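PDB 3V3T: cell division GTPase FtsZ, diverged from Clostridium botulinum C, which belongs to the tubulin/FtsZ family, as a diverged, TubZ-like member that pairs a Rossmann-like GTPase domain with a tubulin-type C-terminal domain. Local coordinates for residues 216-221 with 278-283; 254-259 with 271-276. The protein carries 1 engineered substitution. All coordinates share one frame; numbering follows the deposited sequence. Where two conformers were deposited one is given.

In the fold
Both contacts belong to the TubZ-like C-terminal domain and reach one end of the same mixed sheet, where the strand order runs 211-217, 281-287, 247-252, 270-275. Interaction 1 (216-221 with 278-283) pairs the first two of these, both inner strands of the sheet; interaction 2 (254-259 with 271-276) packs the crossover connection, a loop and helix start, against the edge strand at this end of the sheet, 270-275. Along the chain the segments come as 216-221, 254-259, 271-276 and 278-283, so interaction 2 falls between the two halves of interaction 1. Their centres lie about 10 Å apart, with a weak, long ion pair between Asp-220 and Arg-254 spanning the gap.

Interaction 1: 216-221 with 278-283; sequences LEFDDK and KKNIVV
Phe-218 lays one face of its ring over the CB of Asn-280, which sits 3.5 Å from the ring centroid and 17° off the normal, a CH-pi contact displaced toward the rim. The two side chains cross at about a right angle, the ring and amide planes 29° apart. The CG of Phe-218 is placed between its own backbone N and carbonyl carbon (chi1 65°), which swings the ring back against residue 280. Beyond the ring, the amide goes its own way: OD1 of Asn-280 accepts from the backbone N of Thr-253, while ND2 lies 3.5 Å from CB of Asp-220. Further along the ring, CE2 of Phe-218 approaches CG2 of Val-282 at 4.0 Å, and Ile-224 and Leu-228 of helix 224-233 also touch this side chain.

On the other side of the sheet, the extended chains of Glu-217 and Lys-279 cross obliquely. OE1 of Glu-217 rests 3.3 Å from CD of Lys-279 and forms a long salt bridge to NZ, at 3.7 Å; the ammonium has a second partner in Asp-185, whose charge also lies close to Glu-217, so the lysine probably eases the meeting of two carboxylates.

In the backbone, Leu-216 N donates to Val-282 O at 2.7 Å and Val-282 N returns the bond to Leu-216 O at 2.8 Å, while Glu-217 and Ile-281 form the adjoining non-hydrogen-bonded pair. Phe-218 N adds a bond to Asn-280 O at 3.1 Å. This is antiparallel pairing between strands 211-217 and 281-287, within the mixed sheet of a tubulin-like C-terminal domain.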
loop_
_atom_site.group_PDB
_atom_site.type_symbol
_atom_site.label_atom_id
_atom_site.label_comp_id
_atom_site.label_asym_id
_atom_site.label_seq_id
_atom_site.Cartn_x
_atom_site.Cartn_y
_atom_site.Cartn_z
ATOM N N LEU A 216 10.807 -4.356 3.694
ATOM C CA LEU A 216 12.137 -4.490 3.089
ATOM C C LEU A 216 12.609 -5.930 3.065
ATOM O O LEU A 216 12.455 -6.652 4.040
ATOM C CB LEU A 216 13.172 -3.681 3.868
ATOM C CG LEU A 216 12.891 -2.182 4.032
ATOM C CD1 LEU A 216 13.834 -1.577 5.075
ATOM C CD2 LEU A 216 13.025 -1.466 2.696
ATOM N N GLU A 217 13.204 -6.342 1.953
ATOM C CA GLU A 217 13.941 -7.593 1.925
ATOM C C GLU A 217 15.418 -7.352 1.586
ATOM O O GLU A 217 15.753 -6.511 0.752
ATOM C CB GLU A 217 13.270 -8.604 0.995
ATOM C CG GLU A 217 11.946 -9.125 1.562
ATOM C CD GLU A 217 11.245 -10.118 0.658
ATOM O OE1 GLU A 217 11.805 -10.482 -0.390
ATOM O OE2 GLU A 217 10.121 -10.543 0.996
ATOM N N PHE A 218 16.301 -8.084 2.255
ATOM C CA PHE A 218 17.726 -7.855 2.098
ATOM C C PHE A 218 18.525 -9.134 1.933
ATOM O O PHE A 218 18.071 -10.221 2.302
ATOM C CB PHE A 218 18.283 -7.031 3.258
ATOM C CG PHE A 218 18.213 -7.717 4.590
ATOM C CD1 PHE A 218 19.317 -8.387 5.099
ATOM C CD2 PHE A 218 17.051 -7.662 5.355
ATOM C CE1 PHE A 218 19.263 -9.014 6.343
ATOM C CE2 PHE A 218 16.983 -8.274 6.592
ATOM C CZ PHE A 218 18.095 -8.954 7.092
ATOM N N ASP A 219 19.727 -8.967 1.383
ATOM C CA ASP A 219 20.607 -10.074 1.040
ATOM C C ASP A 219 21.172 -10.779 2.268
ATOM O O ASP A 219 21.692 -10.132 3.178
ATOM C CB ASP A 219 21.759 -9.556 0.178
ATOM C CG ASP A 219 22.628 -10.666 -0.360
ATOM O OD1 ASP A 219 22.491 -11.812 0.111
ATOM O OD2 ASP A 219 23.452 -10.385 -1.253
ATOM N N ASP A 220 21.079 -12.106 2.273
ATOM C CA ASP A 220 21.623 -12.916 3.355
ATOM C C ASP A 220 23.145 -12.811 3.384
ATOM O O ASP A 220 23.784 -13.191 4.365
ATOM C CB ASP A 220 21.211 -14.383 3.188
ATOM C CG ASP A 220 21.744 -14.998 1.902
ATOM O OD1 ASP A 220 21.702 -14.320 0.854
ATOM O OD2 ASP A 220 22.209 -16.157 1.937
ATOM N N LYS A 221 23.716 -12.281 2.305
ATOM C CA LYS A 221 25.169 -12.262 2.121
ATOM C C LYS A 221 25.946 -11.196 2.903
ATOM O O LYS A 221 26.555 -11.497 3.932
ATOM C CB LYS A 221 25.510 -12.150 0.632
ATOM C CG LYS A 221 25.041 -13.332 -0.200
ATOM C CD LYS A 221 25.548 -13.228 -1.628
ATOM C CE LYS A 221 25.457 -14.569 -2.343
ATOM N NZ LYS A 221 26.335 -14.617 -3.548
ATOM N N LYS A 278 13.364 -19.035 4.133
ATOM C CA LYS A 278 13.444 -18.502 2.773
ATOM C C LYS A 278 14.080 -17.113 2.607
ATOM O O LYS A 278 15.047 -16.957 1.862
ATOM C CB LYS A 278 12.055 -18.531 2.119
ATOM C CG LYS A 278 11.494 -19.938 1.959
ATOM C CD LYS A 278 10.044 -19.929 1.487
ATOM C CE LYS A 278 9.505 -21.353 1.351
ATOM N NZ LYS A 278 8.083 -21.397 0.905
ATOM N N LYS A 279 13.535 -16.106 3.279
ATOM C CA LYS A 279 13.946 -14.729 3.017
ATOM C C LYS A 279 14.298 -13.941 4.268
ATOM O O LYS A 279 14.043 -14.379 5.385
ATOM C CB LYS A 279 12.859 -13.993 2.221
ATOM C CG LYS A 279 12.717 -14.510 0.797
ATOM C CD LYS A 279 11.724 -13.714 -0.012
ATOM C CE LYS A 279 11.712 -14.175 -1.456
ATOM N NZ LYS A 279 10.682 -13.456 -2.253
ATOM N N ASN A 280 14.904 -12.776 4.068
ATOM C CA ASN A 280 15.166 -11.862 5.170
ATOM C C ASN A 280 14.325 -10.624 4.995
ATOM O O ASN A 280 14.505 -9.854 4.044
ATOM C CB ASN A 280 16.639 -11.490 5.245
ATOM C CG ASN A 280 17.518 -12.687 5.439
ATOM O OD1 ASN A 280 17.536 -13.292 6.514
ATOM N ND2 ASN A 280 18.251 -13.053 4.391
ATOM N N ILE A 281 13.391 -10.436 5.910
ATOM C CA ILE A 281 12.395 -9.411 5.711
ATOM C C ILE A 281 12.181 -8.574 6.965
ATOM O O ILE A 281 12.111 -9.096 8.077
ATOM C CB ILE A 281 11.080 -10.031 5.175
ATOM C CG1 ILE A 281 9.958 -8.989 5.120
ATOM C CG2 ILE A 281 10.668 -11.207 6.007
ATOM C CD1 ILE A 281 8.715 -9.484 4.380
ATOM N N VAL A 282 12.127 -7.262 6.767
ATOM C CA VAL A 282 11.791 -6.322 7.817
ATOM C C VAL A 282 10.516 -5.582 7.430
ATOM O O VAL A 282 10.395 -5.045 6.324
ATOM C CB VAL A 282 12.902 -5.263 8.010
ATOM C CG1 VAL A 282 12.547 -4.313 9.162
ATOM C CG2 VAL A 282 14.256 -5.927 8.230
ATOM N N VAL A 283 9.564 -5.545 8.352
ATOM C CA VAL A 283 8.376 -4.744 8.171
ATOM C C VAL A 283 8.364 -3.660 9.227
ATOM O O VAL A 283 8.360 -3.960 10.422
ATOM C CB VAL A 283 7.114 -5.599 8.333
ATOM C CG1 VAL A 283 5.864 -4.749 8.087
ATOM C CG2 VAL A 283 7.166 -6.779 7.375
#

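Interaction 2: 254-259 with 271-276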
loop_
_atom_site.group_PDB
_atom_site.type_symbol
_atom_site.label_atom_id
_atom_site.label_comp_id
_atom_site.label_asym_id
_atom_site.label_seq_id
_atom_site.Cartn_x
_atom_site.Cartn_y
_atom_site.Cartn_z
ATOM N N ARG A 254 18.847 -16.446 9.386
ATOM C CA ARG A 254 19.807 -16.724 10.455
ATOM C C ARG A 254 19.593 -15.775 11.626
ATOM O O ARG A 254 18.768 -14.869 11.555
ATOM C CB ARG A 254 21.245 -16.575 9.954
ATOM C CG ARG A 254 21.428 -16.768 8.456
ATOM C CD ARG A 254 22.911 -16.721 8.081
ATOM N NE ARG A 254 23.127 -16.877 6.644
ATOM C CZ ARG A 254 24.269 -17.294 6.103
ATOM N NH1 ARG A 254 25.299 -17.605 6.879
ATOM N NH2 ARG A 254 24.378 -17.407 4.784
ATOM N N VAL A 255 20.341 -15.986 12.703
ATOM C CA VAL A 255 20.394 -15.027 13.797
ATOM C C VAL A 255 20.969 -13.743 13.238
ATOM O O VAL A 255 21.946 -13.776 12.490
ATOM C CB VAL A 255 21.327 -15.513 14.926
ATOM C CG1 VAL A 255 21.709 -14.360 15.851
ATOM C CG2 VAL A 255 20.687 -16.652 15.697
ATOM N N VAL A 256 20.360 -12.611 13.576
ATOM C CA VAL A 256 20.882 -11.321 13.144
ATOM C C VAL A 256 20.990 -10.358 14.312
ATOM O O VAL A 256 20.437 -10.596 15.381
ATOM C CB VAL A 256 20.022 -10.691 12.035
ATOM C CG1 VAL A 256 19.947 -11.623 10.835
ATOM C CG2 VAL A 256 18.625 -10.360 12.561
ATOM N N ASP A 257 21.715 -9.270 14.097
ATOM C CA ASP A 257 21.850 -8.228 15.096
ATOM C C ASP A 257 20.694 -7.249 14.935
ATOM O O ASP A 257 20.698 -6.402 14.042
ATOM C CB ASP A 257 23.186 -7.509 14.910
ATOM C CG ASP A 257 23.333 -6.301 15.812
ATOM O OD1 ASP A 257 22.533 -6.165 16.759
ATOM O OD2 ASP A 257 24.264 -5.498 15.586
ATOM N N VAL A 258 19.701 -7.364 15.804
ATOM C CA VAL A 258 18.492 -6.556 15.688
ATOM C C VAL A 258 18.760 -5.074 15.924
ATOM O O VAL A 258 18.052 -4.221 15.395
ATOM C CB VAL A 258 17.407 -7.052 16.648
ATOM C CG1 VAL A 258 16.445 -5.938 16.977
ATOM C CG2 VAL A 258 16.677 -8.236 16.037
ATOM N N GLU A 259 19.787 -4.759 16.705
ATOM C CA GLU A 259 20.125 -3.358 16.946
ATOM C C GLU A 259 20.688 -2.679 15.693
ATOM O O GLU A 259 20.524 -1.478 15.506
ATOM C CB GLU A 259 21.097 -3.204 18.121
ATOM C CG GLU A 259 20.920 -1.889 18.868
ATOM C CD GLU A 259 19.522 -1.743 19.467
ATOM O OE1 GLU A 259 18.897 -2.778 19.802
ATOM O OE2 GLU A 259 19.049 -0.593 19.601
ATOM N N THR A 271 9.141 -4.639 18.963
ATOM C CA THR A 271 9.620 -5.528 17.909
ATOM C C THR A 271 9.082 -6.946 18.097
ATOM O O THR A 271 9.013 -7.440 19.217
ATOM C CB THR A 271 11.162 -5.594 17.909
ATOM O OG1 THR A 271 11.693 -4.278 17.712
ATOM C CG2 THR A 271 11.649 -6.497 16.804
ATOM N N PHE A 272 8.688 -7.578 16.996
ATOM C CA PHE A 272 8.396 -9.004 16.976
ATOM C C PHE A 272 9.448 -9.636 16.076
ATOM O O PHE A 272 9.564 -9.264 14.904
ATOM C CB PHE A 272 7.003 -9.293 16.391
ATOM C CG PHE A 272 5.932 -8.331 16.832
ATOM C CD1 PHE A 272 5.537 -8.267 18.147
ATOM C CD2 PHE A 272 5.314 -7.503 15.921
ATOM C CE1 PHE A 272 4.557 -7.386 18.546
ATOM C CE2 PHE A 272 4.333 -6.621 16.312
ATOM C CZ PHE A 272 3.953 -6.564 17.631
ATOM N N LYS A 273 10.215 -10.579 16.611
ATOM C CA LYS A 273 11.257 -11.241 15.831
ATOM C C LYS A 273 10.957 -12.722 15.622
ATOM O O LYS A 273 10.340 -13.387 16.474
ATOM C CB LYS A 273 12.637 -11.080 16.481
ATOM C CG LYS A 273 13.761 -11.758 15.693
ATOM C CD LYS A 273 15.101 -11.745 16.424
ATOM C CE LYS A 273 16.170 -12.484 15.604
ATOM N NZ LYS A 273 17.555 -12.382 16.156
ATOM N N GLY A 274 11.406 -13.236 14.481
ATOM C CA GLY A 274 11.226 -14.633 14.164
ATOM C C GLY A 274 12.177 -15.086 13.081
ATOM O O GLY A 274 13.035 -14.326 12.628
ATOM N N TYR A 275 12.014 -16.336 12.662
ATOM C CA TYR A 275 12.842 -16.905 11.610
ATOM C C TYR A 275 11.993 -17.538 10.517
ATOM O O TYR A 275 10.818 -17.847 10.722
ATOM C CB TYR A 275 13.818 -17.926 12.208
ATOM C CG TYR A 275 14.684 -17.313 13.281
ATOM C CD1 TYR A 275 15.850 -16.621 12.957
ATOM C CD2 TYR A 275 14.319 -17.394 14.620
ATOM C CE1 TYR A 275 16.636 -16.037 13.941
ATOM C CE2 TYR A 275 15.099 -16.819 15.611
ATOM C CZ TYR A 275 16.255 -16.140 15.266
ATOM O OH TYR A 275 17.024 -15.575 16.259
ATOM N N ASN A 276 12.591 -17.710 9.348
ATOM C CA ASN A 276 11.972 -18.491 8.296
ATOM C C ASN A 276 13.062 -19.101 7.446
ATOM O O ASN A 276 14.230 -18.775 7.611
ATOM C CB ASN A 276 11.021 -17.645 7.451
ATOM C CG ASN A 276 11.750 -16.717 6.509
ATOM O OD1 ASN A 276 11.860 -16.989 5.312
ATOM N ND2 ASN A 276 12.258 -15.614 7.042
#
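Lys-273 extends from strand 270-275 to Val-258 and Val-256, at the start of helix 258-265 and in the loop before it. From CB the chain leaves with CG anti to the backbone N (chi1 -180°) and stays extended to its end, which brings CD to Val-258 and NZ to Val-256. CB and CG span the distance from the strand before the first contact is made at CD. That atom meets CG2 of Val-258 at 3.9 Å, the two side chains crossing at a slant; the valine, in the first turn of the helix, also touches Ile-250 of strand 247-252. CE then carries the ammonium past this valine to the backbone of Val-256. There NZ makes a weak hydrogen bond of 3.5 Å to Val-256 O, and a second weak one, of 3.2 Å, to OH of Tyr-275 on its own strand.

The elements joined here belong to a beta-alpha-beta unit, strand 247-252, helix 258-265 and strand 270-275, in which the helix packs over the sheet. Asp-257 is the N-cap of that helix, its OD1 taking a weak capping bond from Glu-259 N.

Tyr-275 stands two residues beyond the lysine and meets the other end of the loop. Its ring is turned edge-on to the peptide of Arg-254, whose O lies in the ring plane 3.4 Å from CE1; the same oxygen accepts a hydrogen bond from Thr-252 OG1. At the far end of the ring, OH of Tyr-275 comes 3.9 Å from CG2 of Val-255, the valine lying alongside the tyrosine and pointing the same way.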